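Local coordinates for protein BfpC (Escherichia coli, PDB 3VHJ) that is an inner-membrane component of type IV pilus biogenesis, whose N-terminal cytoplasmic domain probably engages other assembly proteins such as the ATPase BfpD, at residues Glu29-Ala34 / Gln54-Ala59; Leu88-Ala91 / Leu95-Val98; Val107-Ser112 / Lys120-Asp125; Trp133-Ser138 / Val144-Ser149. The protein carries 1 engineered substitution. All coordinates share one frame; numbering follows the deposited sequence.

Contact 1: residues Glu29-Ala34 / Gln54-Ala59; sequences ETTNQA and QGEQFA
A34 and T31, three residues apart at the start of helix 31-42, receive the F58 side chain projecting from strand 55-60. The A34 methyl does the closest touching, with CB 3.4 Å from F58 CE2 in an oblique approach to the ring. T31 comes in at the ring edge, near its plane, its CG2 3.9 Å from F58 CD2. With CG between the backbone N and the carbonyl carbon (chi1 50°), the F58 ring is turned to the helix. T31 divides its two branches between different tasks: the methyl lies anti to the backbone N and meets the ring, while OG1 lies beside that N and passes E56 CB at 3.7 Å. From the same hydroxyl a water bridges the segments, 2.8 Å from T31 OG1 and donating over 2.8 Å to E56 O.

Behind this first shell stands a capping box that fixes the start of the helix. Q33 N donates to T30 OG1 at 3.1 Å, and T30 N returns a bond to Q33 OE1 over 3.2 Å, nearly straight at 173° and directed at a lone pair in the carbonyl plane. The box closes the first turn, on which T31 and A34 sit.

The helix packs on one face of an antiparallel sheet. L35 and S38 extend its cover of F58, while V49 of strand 46-52 touches both T31 and E56. Q57, turned to the other side of the strand, bonds through its amide to V107 and G105.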
loop_
_atom_site.group_PDB
_atom_site.type_symbol
_atom_site.label_atom_id
_atom_site.label_comp_id
_atom_site.label_asym_id
_atom_site.label_seq_id
_atom_site.Cartn_x
_atom_site.Cartn_y
_atom_site.Cartn_z
ATOM N N GLU A 29 -4.568 12.637 -19.140
ATOM C CA GLU A 29 -4.981 11.249 -19.019
ATOM C C GLU A 29 -5.997 11.124 -17.888
ATOM O O GLU A 29 -5.822 11.709 -16.819
ATOM C CB GLU A 29 -3.764 10.364 -18.719
ATOM C CG GLU A 29 -3.971 8.878 -18.984
ATOM C CD GLU A 29 -2.809 8.025 -18.494
ATOM O OE1 GLU A 29 -2.765 6.828 -18.844
ATOM O OE2 GLU A 29 -1.948 8.545 -17.749
ATOM N N THR A 30 -7.064 10.376 -18.133
ATOM C CA THR A 30 -8.079 10.163 -17.116
ATOM C C THR A 30 -7.630 8.979 -16.263
ATOM O O THR A 30 -6.752 8.207 -16.661
ATOM C CB THR A 30 -9.445 9.812 -17.731
ATOM O OG1 THR A 30 -9.344 8.570 -18.435
ATOM C CG2 THR A 30 -9.901 10.908 -18.683
ATOM N N THR A 31 -8.234 8.846 -15.090
ATOM C CA THR A 31 -7.919 7.751 -14.187
ATOM C C THR A 31 -8.267 6.438 -14.874
ATOM O O THR A 31 -7.513 5.462 -14.791
ATOM C CB THR A 31 -8.728 7.889 -12.882
ATOM O OG1 THR A 31 -8.259 9.034 -12.170
ATOM C CG2 THR A 31 -8.585 6.652 -12.006
ATOM N N ASN A 32 -9.400 6.422 -15.573
ATOM C CA ASN A 32 -9.835 5.217 -16.263
ATOM C C ASN A 32 -8.818 4.767 -17.309
ATOM O O ASN A 32 -8.550 3.580 -17.446
ATOM C CB ASN A 32 -11.199 5.440 -16.926
ATOM C CG ASN A 32 -11.796 4.153 -17.470
ATOM O OD1 ASN A 32 -12.072 3.217 -16.717
ATOM N ND2 ASN A 32 -11.991 4.096 -18.783
ATOM N N GLN A 33 -8.252 5.713 -18.047
ATOM C CA GLN A 33 -7.264 5.369 -19.066
ATOM C C GLN A 33 -5.978 4.865 -18.439
ATOM O O GLN A 33 -5.409 3.864 -18.877
ATOM C CB GLN A 33 -6.947 6.580 -19.931
ATOM C CG GLN A 33 -8.061 6.975 -20.862
ATOM C CD GLN A 33 -7.708 8.206 -21.654
ATOM O OE1 GLN A 33 -7.486 9.277 -21.089
ATOM N NE2 GLN A 33 -7.639 8.060 -22.969
ATOM N N ALA A 34 -5.519 5.569 -17.413
ATOM C CA ALA A 34 -4.296 5.192 -16.725
ATOM C C ALA A 34 -4.427 3.785 -16.156
ATOM O O ALA A 34 -3.524 2.966 -16.301
ATOM C CB ALA A 34 -3.993 6.191 -15.612
ATOM N N GLN A 54 -7.593 15.311 -3.204
ATOM C CA GLN A 54 -6.738 15.831 -4.268
ATOM C C GLN A 54 -6.865 15.073 -5.588
ATOM O O GLN A 54 -6.168 15.386 -6.555
ATOM C CB GLN A 54 -5.273 15.823 -3.812
ATOM C CG GLN A 54 -5.001 16.671 -2.575
ATOM C CD GLN A 54 -5.159 18.159 -2.829
ATOM O OE1 GLN A 54 -5.143 18.964 -1.897
ATOM N NE2 GLN A 54 -5.304 18.533 -4.097
ATOM N N GLY A 55 -7.751 14.083 -5.632
ATOM C CA GLY A 55 -7.922 13.325 -6.857
ATOM C C GLY A 55 -8.003 11.826 -6.650
ATOM O O GLY A 55 -8.000 11.329 -5.523
ATOM N N GLU A 56 -8.060 11.093 -7.753
ATOM C CA GLU A 56 -8.164 9.649 -7.678
ATOM C C GLU A 56 -6.884 8.907 -8.013
ATOM O O GLU A 56 -5.932 9.477 -8.538
ATOM C CB GLU A 56 -9.287 9.172 -8.592
ATOM C CG GLU A 56 -10.644 9.668 -8.156
ATOM C CD GLU A 56 -11.748 9.103 -9.002
ATOM O OE1 GLU A 56 -12.093 9.730 -10.029
ATOM O OE2 GLU A 56 -12.258 8.020 -8.644
ATOM N N GLN A 57 -6.883 7.621 -7.686
ATOM C CA GLN A 57 -5.753 6.754 -7.952
ATOM C C GLN A 57 -6.274 5.325 -8.007
ATOM O O GLN A 57 -7.429 5.052 -7.669
ATOM C CB GLN A 57 -4.683 6.908 -6.866
ATOM C CG GLN A 57 -5.083 6.407 -5.491
ATOM C CD GLN A 57 -4.077 6.800 -4.427
ATOM O OE1 GLN A 57 -2.886 6.525 -4.553
ATOM N NE2 GLN A 57 -4.554 7.450 -3.372
ATOM N N PHE A 58 -5.425 4.406 -8.435
ATOM C CA PHE A 58 -5.853 3.027 -8.560
ATOM C C PHE A 58 -4.771 2.041 -8.155
ATOM O O PHE A 58 -3.589 2.375 -8.103
ATOM C CB PHE A 58 -6.256 2.775 -10.008
ATOM C CG PHE A 58 -5.224 3.231 -10.996
ATOM C CD1 PHE A 58 -4.109 2.447 -11.271
ATOM C CD2 PHE A 58 -5.341 4.475 -11.613
ATOM C CE1 PHE A 58 -3.121 2.897 -12.151
ATOM C CE2 PHE A 58 -4.364 4.936 -12.490
ATOM C CZ PHE A 58 -3.250 4.145 -12.760
ATOM N N ALA A 59 -5.200 0.822 -7.864
ATOM C CA ALA A 59 -4.287 -0.243 -7.489
ATOM C C ALA A 59 -4.505 -1.403 -8.453
ATOM O O ALA A 59 -5.637 -1.700 -8.831
ATOM C CB ALA A 59 -4.563 -0.691 -6.056
HETATM O O HOH W 1 -5.652 8.943 -11.257
#

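Contact 2: residues Leu88-Ala91 / Leu95-Val98; sequences LFPA and LWLV
F89 and L97 form an antiparallel hydrogen-bonded pair, F89 N to L97 O at 2.7 Å and L97 N to F89 O at 2.6 Å, and A91 N to L95 O (2.7 Å) continues the ladder toward the turn. The flanking pairs, P90 with W96 and L88 with V98, are non-hydrogen-bonded and put their side chains on one common face. There the proline lies against the indole: P90 CB stands 3.7 Å from the centroid of the W96 six-membered ring, only 13° off its normal, in a CH-pi contact. The fit is tight, P90 CG coming to 3.2 Å from W96 CZ3. W96 reaches across the neighbouring strand with CG anti to its own carbonyl carbon (chi1 -75°). L88 CD1 fills in beside it, 3.6 Å from V98 CG2. With a serine for W96, P90 would probably lose its aromatic partner and a gap open next to L88. A91 CB, just past the strand end, lies 4.2 Å from L97 CD1, on the other face with F89. Near the turn, a water donates to both A91 O and L95 O. K116 and A119 of helix 116-127 touch the indole. This is a classical beta hairpin, strands 85-90 and 96-101, with a cross-strand proline-aromatic pair near its turn.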
loop_
_atom_site.group_PDB
_atom_site.type_symbol
_atom_site.label_atom_id
_atom_site.label_comp_id
_atom_site.label_asym_id
_atom_site.label_seq_id
_atom_site.Cartn_x
_atom_site.Cartn_y
_atom_site.Cartn_z
ATOM N N LEU A 88 7.571 1.128 8.454
ATOM C CA LEU A 88 7.968 -0.267 8.332
ATOM C C LEU A 88 7.124 -0.936 9.416
ATOM O O LEU A 88 7.210 -0.568 10.589
ATOM C CB LEU A 88 9.457 -0.415 8.650
ATOM C CG LEU A 88 10.032 -1.824 8.803
ATOM C CD1 LEU A 88 9.909 -2.596 7.502
ATOM C CD2 LEU A 88 11.496 -1.712 9.225
ATOM N N PHE A 89 6.302 -1.904 9.024
ATOM C CA PHE A 89 5.410 -2.568 9.970
ATOM C C PHE A 89 5.363 -4.078 9.817
ATOM O O PHE A 89 5.326 -4.596 8.706
ATOM C CB PHE A 89 3.967 -2.094 9.773
ATOM C CG PHE A 89 3.756 -0.621 9.941
ATOM C CD1 PHE A 89 3.510 -0.079 11.196
ATOM C CD2 PHE A 89 3.712 0.214 8.828
ATOM C CE1 PHE A 89 3.211 1.272 11.340
ATOM C CE2 PHE A 89 3.416 1.565 8.963
ATOM C CZ PHE A 89 3.164 2.094 10.218
ATOM N N PRO A 90 5.339 -4.806 10.940
ATOM C CA PRO A 90 5.270 -6.268 10.880
ATOM C C PRO A 90 3.777 -6.600 10.847
ATOM O O PRO A 90 3.011 -6.032 11.626
ATOM C CB PRO A 90 5.883 -6.720 12.211
ATOM C CG PRO A 90 6.420 -5.446 12.861
ATOM C CD PRO A 90 5.579 -4.347 12.317
ATOM N N ALA A 91 3.354 -7.482 9.946
ATOM C CA ALA A 91 1.948 -7.883 9.904
ATOM C C ALA A 91 1.860 -9.056 10.878
ATOM O O ALA A 91 2.878 -9.463 11.442
ATOM C CB ALA A 91 1.548 -8.325 8.501
ATOM N N LEU A 95 4.832 -11.470 7.851
ATOM C CA LEU A 95 5.077 -10.613 6.703
ATOM C C LEU A 95 5.444 -9.210 7.175
ATOM O O LEU A 95 4.935 -8.741 8.190
ATOM C CB LEU A 95 3.818 -10.568 5.832
ATOM C CG LEU A 95 3.861 -9.941 4.441
ATOM C CD1 LEU A 95 4.737 -10.782 3.512
ATOM C CD2 LEU A 95 2.434 -9.865 3.897
ATOM N N TRP A 96 6.332 -8.553 6.438
ATOM C CA TRP A 96 6.737 -7.196 6.763
ATOM C C TRP A 96 6.209 -6.255 5.701
ATOM O O TRP A 96 6.291 -6.545 4.509
ATOM C CB TRP A 96 8.257 -7.090 6.856
ATOM C CG TRP A 96 8.760 -7.693 8.119
ATOM C CD1 TRP A 96 9.031 -9.014 8.353
ATOM C CD2 TRP A 96 8.958 -7.015 9.360
ATOM N NE1 TRP A 96 9.381 -9.196 9.670
ATOM C CE2 TRP A 96 9.344 -7.985 10.311
ATOM C CE3 TRP A 96 8.845 -5.676 9.764
ATOM C CZ2 TRP A 96 9.617 -7.660 11.641
ATOM C CZ3 TRP A 96 9.118 -5.353 11.086
ATOM C CH2 TRP A 96 9.500 -6.344 12.009
ATOM N N LEU A 97 5.674 -5.126 6.145
ATOM C CA LEU A 97 5.098 -4.140 5.246
ATOM C C LEU A 97 5.836 -2.805 5.285
ATOM O O LEU A 97 6.247 -2.351 6.347
ATOM C CB LEU A 97 3.637 -3.896 5.633
ATOM C CG LEU A 97 2.748 -5.131 5.812
ATOM C CD1 LEU A 97 1.380 -4.686 6.324
ATOM C CD2 LEU A 97 2.625 -5.888 4.491
ATOM N N VAL A 98 6.013 -2.194 4.117
ATOM C CA VAL A 98 6.640 -0.880 4.029
ATOM C C VAL A 98 5.656 -0.056 3.210
ATOM O O VAL A 98 5.386 -0.377 2.054
ATOM C CB VAL A 98 8.002 -0.918 3.314
ATOM C CG1 VAL A 98 8.577 0.503 3.225
ATOM C CG2 VAL A 98 8.960 -1.820 4.088
HETATM O O HOH W 2 5.944 -10.258 10.571
#

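Contact 3: residues Val107-Ser112 / Lys120-Asp125; sequences VHFDKS and KKFFFD
K111 and F109 of edge strand 107-113 meet F122 of helix 116-127 in a helix-on-sheet packing, the helix lying across one face of the mixed sheet. Being two residues apart in the strand, both project toward the helix and meet F122, one over its face and one at its edge. F122 sends its ring out with CG anti to the backbone N (chi1 -175°), bringing CE2 and CZ forward. K111 passes over one face of that ring: its CG is 3.7 Å from F122 CE2, and its CE stands 4.2 Å from the ring centroid, 23° off the normal, a CH-pi contact. Bends at chi2 and chi3 fold the aliphatic chain of the lysine over the ring. A glycine for this lysine is likely to uncover the face beneath it and give the ring more freedom. F109 CD1 lies near the edge of F122, 3.9 Å from F122 CE2, though the ring pair as a whole is oblique. V98 and V127 also pack on F122. H108 and F109 both face G100 in a classic beta bulge. Along the helix, K121 NZ forms a salt bridge of 3.2 Å with D125 OD2, met on the syn side.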
loop_
_atom_site.group_PDB
_atom_site.type_symbol
_atom_site.label_atom_id
_atom_site.label_comp_id
_atom_site.label_asym_id
_atom_site.label_seq_id
_atom_site.Cartn_x
_atom_site.Cartn_y
_atom_site.Cartn_z
ATOM N N VAL A 107 -0.745 7.072 -2.806
ATOM C CA VAL A 107 0.085 5.988 -2.330
ATOM C C VAL A 107 1.401 5.981 -3.096
ATOM O O VAL A 107 1.417 5.850 -4.324
ATOM C CB VAL A 107 -0.625 4.621 -2.508
ATOM C CG1 VAL A 107 0.302 3.493 -2.085
ATOM C CG2 VAL A 107 -1.904 4.590 -1.680
ATOM N N HIS A 108 2.503 6.148 -2.370
ATOM C CA HIS A 108 3.828 6.130 -2.983
ATOM C C HIS A 108 4.459 4.756 -2.824
ATOM O O HIS A 108 5.160 4.281 -3.716
ATOM C CB HIS A 108 4.753 7.169 -2.344
ATOM C CG HIS A 108 4.555 8.560 -2.859
ATOM N ND1 HIS A 108 5.555 9.509 -2.835
ATOM C CD2 HIS A 108 3.470 9.169 -3.396
ATOM C CE1 HIS A 108 5.094 10.643 -3.337
ATOM N NE2 HIS A 108 3.832 10.463 -3.684
ATOM N N PHE A 109 4.213 4.127 -1.680
ATOM C CA PHE A 109 4.764 2.807 -1.409
ATOM C C PHE A 109 3.763 1.853 -0.779
ATOM O O PHE A 109 3.003 2.221 0.120
ATOM C CB PHE A 109 5.980 2.918 -0.478
ATOM C CG PHE A 109 7.111 3.720 -1.050
ATOM C CD1 PHE A 109 7.890 3.207 -2.083
ATOM C CD2 PHE A 109 7.396 4.996 -0.560
ATOM C CE1 PHE A 109 8.940 3.950 -2.625
ATOM C CE2 PHE A 109 8.440 5.748 -1.092
ATOM C CZ PHE A 109 9.215 5.223 -2.129
ATOM N N ASP A 110 3.773 0.620 -1.271
ATOM C CA ASP A 110 2.930 -0.446 -0.754
ATOM C C ASP A 110 3.705 -1.711 -1.094
ATOM O O ASP A 110 3.502 -2.307 -2.146
ATOM C CB ASP A 110 1.558 -0.464 -1.431
ATOM C CG ASP A 110 0.718 -1.653 -1.000
ATOM O OD1 ASP A 110 1.147 -2.372 -0.067
ATOM O OD2 ASP A 110 -0.370 -1.872 -1.583
ATOM N N LYS A 111 4.604 -2.107 -0.200
ATOM C CA LYS A 111 5.437 -3.284 -0.428
ATOM C C LYS A 111 5.376 -4.254 0.734
ATOM O O LYS A 111 5.250 -3.845 1.884
ATOM C CB LYS A 111 6.890 -2.851 -0.633
ATOM C CG LYS A 111 7.089 -1.909 -1.795
ATOM C CD LYS A 111 7.271 -2.655 -3.107
ATOM C CE LYS A 111 8.603 -3.383 -3.133
ATOM N NZ LYS A 111 8.885 -3.992 -4.466
ATOM N N SER A 112 5.452 -5.543 0.422
ATOM C CA SER A 112 5.441 -6.579 1.441
ATOM C C SER A 112 6.700 -7.417 1.231
ATOM O O SER A 112 7.205 -7.507 0.111
ATOM C CB SER A 112 4.195 -7.457 1.308
ATOM O OG SER A 112 4.190 -8.146 0.074
ATOM N N LYS A 120 13.606 -3.840 5.851
ATOM C CA LYS A 120 14.366 -2.768 6.480
ATOM C C LYS A 120 15.231 -2.076 5.425
ATOM O O LYS A 120 15.289 -0.847 5.363
ATOM C CB LYS A 120 15.247 -3.338 7.605
ATOM C CG LYS A 120 15.882 -2.280 8.507
ATOM C CD LYS A 120 16.680 -2.910 9.649
ATOM C CE LYS A 120 17.344 -1.838 10.515
ATOM N NZ LYS A 120 18.076 -2.405 11.689
ATOM N N LYS A 121 15.886 -2.869 4.583
ATOM C CA LYS A 121 16.742 -2.324 3.536
ATOM C C LYS A 121 15.962 -1.468 2.531
ATOM O O LYS A 121 16.441 -0.418 2.100
ATOM C CB LYS A 121 17.468 -3.459 2.802
ATOM C CG LYS A 121 18.388 -2.998 1.675
ATOM C CD LYS A 121 19.146 -4.168 1.059
ATOM C CE LYS A 121 20.012 -3.719 -0.108
ATOM N NZ LYS A 121 20.941 -2.613 0.270
ATOM N N PHE A 122 14.765 -1.913 2.159
ATOM C CA PHE A 122 13.949 -1.159 1.208
ATOM C C PHE A 122 13.524 0.159 1.848
ATOM O O PHE A 122 13.568 1.218 1.221
ATOM C CB PHE A 122 12.704 -1.955 0.819
ATOM C CG PHE A 122 11.875 -1.288 -0.236
ATOM C CD1 PHE A 122 12.225 -1.386 -1.579
ATOM C CD2 PHE A 122 10.762 -0.533 0.114
ATOM C CE1 PHE A 122 11.476 -0.737 -2.563
ATOM C CE2 PHE A 122 10.005 0.121 -0.861
ATOM C CZ PHE A 122 10.365 0.019 -2.202
ATOM N N PHE A 123 13.111 0.070 3.106
ATOM C CA PHE A 123 12.670 1.215 3.885
ATOM C C PHE A 123 13.735 2.308 3.922
ATOM O O PHE A 123 13.466 3.471 3.606
ATOM C CB PHE A 123 12.351 0.739 5.303
ATOM C CG PHE A 123 11.916 1.829 6.238
ATOM C CD1 PHE A 123 10.727 2.525 6.019
ATOM C CD2 PHE A 123 12.665 2.120 7.374
ATOM C CE1 PHE A 123 10.292 3.488 6.919
ATOM C CE2 PHE A 123 12.237 3.085 8.284
ATOM C CZ PHE A 123 11.046 3.770 8.056
ATOM N N PHE A 124 14.949 1.933 4.313
ATOM C CA PHE A 124 16.044 2.890 4.392
ATOM C C PHE A 124 16.507 3.415 3.038
ATOM O O PHE A 124 16.730 4.610 2.879
ATOM C CB PHE A 124 17.244 2.273 5.116
ATOM C CG PHE A 124 17.130 2.297 6.609
ATOM C CD1 PHE A 124 16.968 1.119 7.328
ATOM C CD2 PHE A 124 17.193 3.503 7.301
ATOM C CE1 PHE A 124 16.873 1.139 8.724
ATOM C CE2 PHE A 124 17.098 3.535 8.690
ATOM C CZ PHE A 124 16.938 2.348 9.404
ATOM N N ASP A 125 16.652 2.525 2.062
ATOM C CA ASP A 125 17.123 2.939 0.748
ATOM C C ASP A 125 16.148 3.777 -0.073
ATOM O O ASP A 125 16.570 4.659 -0.816
ATOM C CB ASP A 125 17.537 1.724 -0.090
ATOM C CG ASP A 125 18.697 0.952 0.518
ATOM O OD1 ASP A 125 19.558 1.573 1.174
ATOM O OD2 ASP A 125 18.751 -0.280 0.323
#

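Contact 4: residues Trp133-Ser138 / Val144-Ser149; sequences WDRTYS and VGESRS
R135 and E146 are joined by a salt bridge where short strand 135-137 meets the returning chain in a single beta-type bridge, Y137 with E146, the two paths running at about a right angle. In the arginine, bends at chi2 and chi3 turn the guanidinium edge, NE and NH2, to E146 OE1, at 3.2 and 2.8 Å. OE1 lies in the guanidinium plane, yet the two nitrogens reach it from above the carboxylate plane, from the same face. A water joins the grip, donating to E146 OE1 and accepting from R135 NE and T136 N. Y137 OH lies over one face of the guanidinium. R148 NH2 comes within 4.1 Å of R135 NH2, a like-charge approach that the E146 carboxylate is likely to temper.

The backbones are tied by E146 N to T136 O and by S138 N to E146 O, the latter donor standing well above the carbonyl plane. G145 has a positive phi, and a side chain there would collide with T136 O. Behind the bridge, F123 of helix 116-127 touches T136, S138 and V144. S138 turns OG between its backbone N and carbonyl carbon (chi1 72°) to donate to V144 O at 2.6 Å. Beside it, the T136 methyl, CG2, rests 3.8 Å from V144 CG1.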
loop_
_atom_site.group_PDB
_atom_site.type_symbol
_atom_site.label_atom_id
_atom_site.label_comp_id
_atom_site.label_asym_id
_atom_site.label_seq_id
_atom_site.Cartn_x
_atom_site.Cartn_y
_atom_site.Cartn_z
ATOM N N TRP A 133 7.943 13.108 4.816
ATOM C CA TRP A 133 6.789 12.576 5.548
ATOM C C TRP A 133 6.496 13.337 6.833
ATOM O O TRP A 133 7.410 13.702 7.571
ATOM C CB TRP A 133 6.992 11.097 5.914
ATOM C CG TRP A 133 7.653 10.246 4.856
ATOM C CD1 TRP A 133 8.949 9.815 4.852
ATOM C CD2 TRP A 133 7.055 9.732 3.659
ATOM N NE1 TRP A 133 9.198 9.066 3.728
ATOM C CE2 TRP A 133 8.053 8.997 2.977
ATOM C CE3 TRP A 133 5.774 9.819 3.093
ATOM C CZ2 TRP A 133 7.811 8.356 1.757
ATOM C CZ3 TRP A 133 5.532 9.181 1.878
ATOM C CH2 TRP A 133 6.545 8.459 1.224
ATOM N N ASP A 134 5.218 13.568 7.111
ATOM C CA ASP A 134 4.846 14.253 8.339
ATOM C C ASP A 134 5.116 13.297 9.500
ATOM O O ASP A 134 5.572 13.710 10.567
ATOM C CB ASP A 134 3.366 14.659 8.316
ATOM C CG ASP A 134 3.098 15.840 7.401
ATOM O OD1 ASP A 134 3.910 16.787 7.404
ATOM O OD2 ASP A 134 2.070 15.836 6.688
ATOM N N ARG A 135 4.843 12.012 9.275
ATOM C CA ARG A 135 5.065 10.984 10.288
ATOM C C ARG A 135 5.784 9.775 9.696
ATOM O O ARG A 135 5.533 9.391 8.554
ATOM C CB ARG A 135 3.737 10.513 10.894
ATOM C CG ARG A 135 2.986 11.549 11.721
ATOM C CD ARG A 135 3.850 12.128 12.848
ATOM N NE ARG A 135 4.352 11.127 13.792
ATOM C CZ ARG A 135 3.604 10.490 14.691
ATOM N NH1 ARG A 135 2.304 10.740 14.778
ATOM N NH2 ARG A 135 4.161 9.608 15.514
ATOM N N THR A 136 6.681 9.186 10.484
ATOM C CA THR A 136 7.428 8.004 10.076
ATOM C C THR A 136 7.374 6.994 11.222
ATOM O O THR A 136 7.607 7.346 12.380
ATOM C CB THR A 136 8.908 8.327 9.775
ATOM O OG1 THR A 136 8.994 9.224 8.659
ATOM C CG2 THR A 136 9.665 7.054 9.444
ATOM N N TYR A 137 7.073 5.743 10.886
ATOM C CA TYR A 137 6.968 4.674 11.870
ATOM C C TYR A 137 7.883 3.498 11.553
ATOM O O TYR A 137 8.115 3.170 10.387
ATOM C CB TYR A 137 5.531 4.152 11.923
ATOM C CG TYR A 137 4.496 5.221 12.107
ATOM C CD1 TYR A 137 4.282 5.799 13.357
ATOM C CD2 TYR A 137 3.734 5.671 11.027
ATOM C CE1 TYR A 137 3.333 6.799 13.530
ATOM C CE2 TYR A 137 2.781 6.673 11.189
ATOM C CZ TYR A 137 2.589 7.232 12.444
ATOM O OH TYR A 137 1.658 8.225 12.622
ATOM N N SER A 138 8.394 2.858 12.601
ATOM C CA SER A 138 9.253 1.688 12.452
ATOM C C SER A 138 9.433 1.065 13.833
ATOM O O SER A 138 9.232 1.727 14.845
ATOM C CB SER A 138 10.622 2.073 11.876
ATOM O OG SER A 138 11.408 2.774 12.826
ATOM N N VAL A 144 13.693 4.593 13.520
ATOM C CA VAL A 144 13.385 5.695 12.615
ATOM C C VAL A 144 11.933 6.100 12.852
ATOM O O VAL A 144 11.011 5.320 12.611
ATOM C CB VAL A 144 13.574 5.291 11.138
ATOM C CG1 VAL A 144 13.302 6.488 10.235
ATOM C CG2 VAL A 144 14.989 4.775 10.920
ATOM N N GLY A 145 11.729 7.320 13.333
ATOM C CA GLY A 145 10.378 7.766 13.608
ATOM C C GLY A 145 9.865 7.066 14.855
ATOM O O GLY A 145 10.658 6.610 15.679
ATOM N N GLU A 146 8.549 6.956 14.991
ATOM C CA GLU A 146 7.972 6.323 16.174
ATOM C C GLU A 146 7.616 4.856 15.991
ATOM O O GLU A 146 7.268 4.419 14.895
ATOM C CB GLU A 146 6.729 7.087 16.627
ATOM C CG GLU A 146 7.005 8.511 17.076
ATOM C CD GLU A 146 7.509 9.393 15.950
ATOM O OE1 GLU A 146 6.874 9.395 14.875
ATOM O OE2 GLU A 146 8.531 10.089 16.142
ATOM N N SER A 147 7.705 4.102 17.082
ATOM C CA SER A 147 7.389 2.680 17.063
ATOM C C SER A 147 5.890 2.481 17.258
ATOM O O SER A 147 5.385 2.550 18.376
ATOM C CB SER A 147 8.156 1.950 18.172
ATOM O OG SER A 147 7.883 0.559 18.148
ATOM N N ARG A 148 5.181 2.243 16.161
ATOM C CA ARG A 148 3.742 2.036 16.218
ATOM C C ARG A 148 3.375 0.842 15.344
ATOM O O ARG A 148 4.057 0.559 14.360
ATOM C CB ARG A 148 3.011 3.291 15.727
ATOM C CG ARG A 148 1.889 3.758 16.647
ATOM C CD ARG A 148 2.435 4.175 18.011
ATOM N NE ARG A 148 3.074 5.487 17.979
ATOM C CZ ARG A 148 3.975 5.905 18.866
ATOM N NH1 ARG A 148 4.355 5.109 19.857
ATOM N NH2 ARG A 148 4.485 7.124 18.772
ATOM N N SER A 149 2.310 0.140 15.716
ATOM C CA SER A 149 1.844 -1.017 14.958
ATOM C C SER A 149 0.803 -0.557 13.944
ATOM O O SER A 149 0.157 0.471 14.144
ATOM C CB SER A 149 1.201 -2.046 15.893
ATOM O OG SER A 149 2.111 -2.484 16.888
HETATM O O HOH W 3 7.430 10.852 12.818
HETATM O O HOH W 4 11.328 3.542 15.844
#

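The four contacts follow one another along the chain; none nests in or crosses another. Contact 1 closes a 19-residue excursion, setting helix 31-42 against its antiparallel sheet. Contact 2 closes the tight turn of a hairpin, contact 3 folds the helix after strand 107-113 back onto it, and contact 4 closes a short loop beyond strand 135-137. Contacts 2, 3 and 4 share the mixed sheet: V98 N probably bonds to K111 O, and L88 N to Y137 O, while F124 packs on V144. Contact 1 lies across the chain's centre from contacts 2 and 4, and Q57 OE1, the acceptor of V107 N, links it to contact 3.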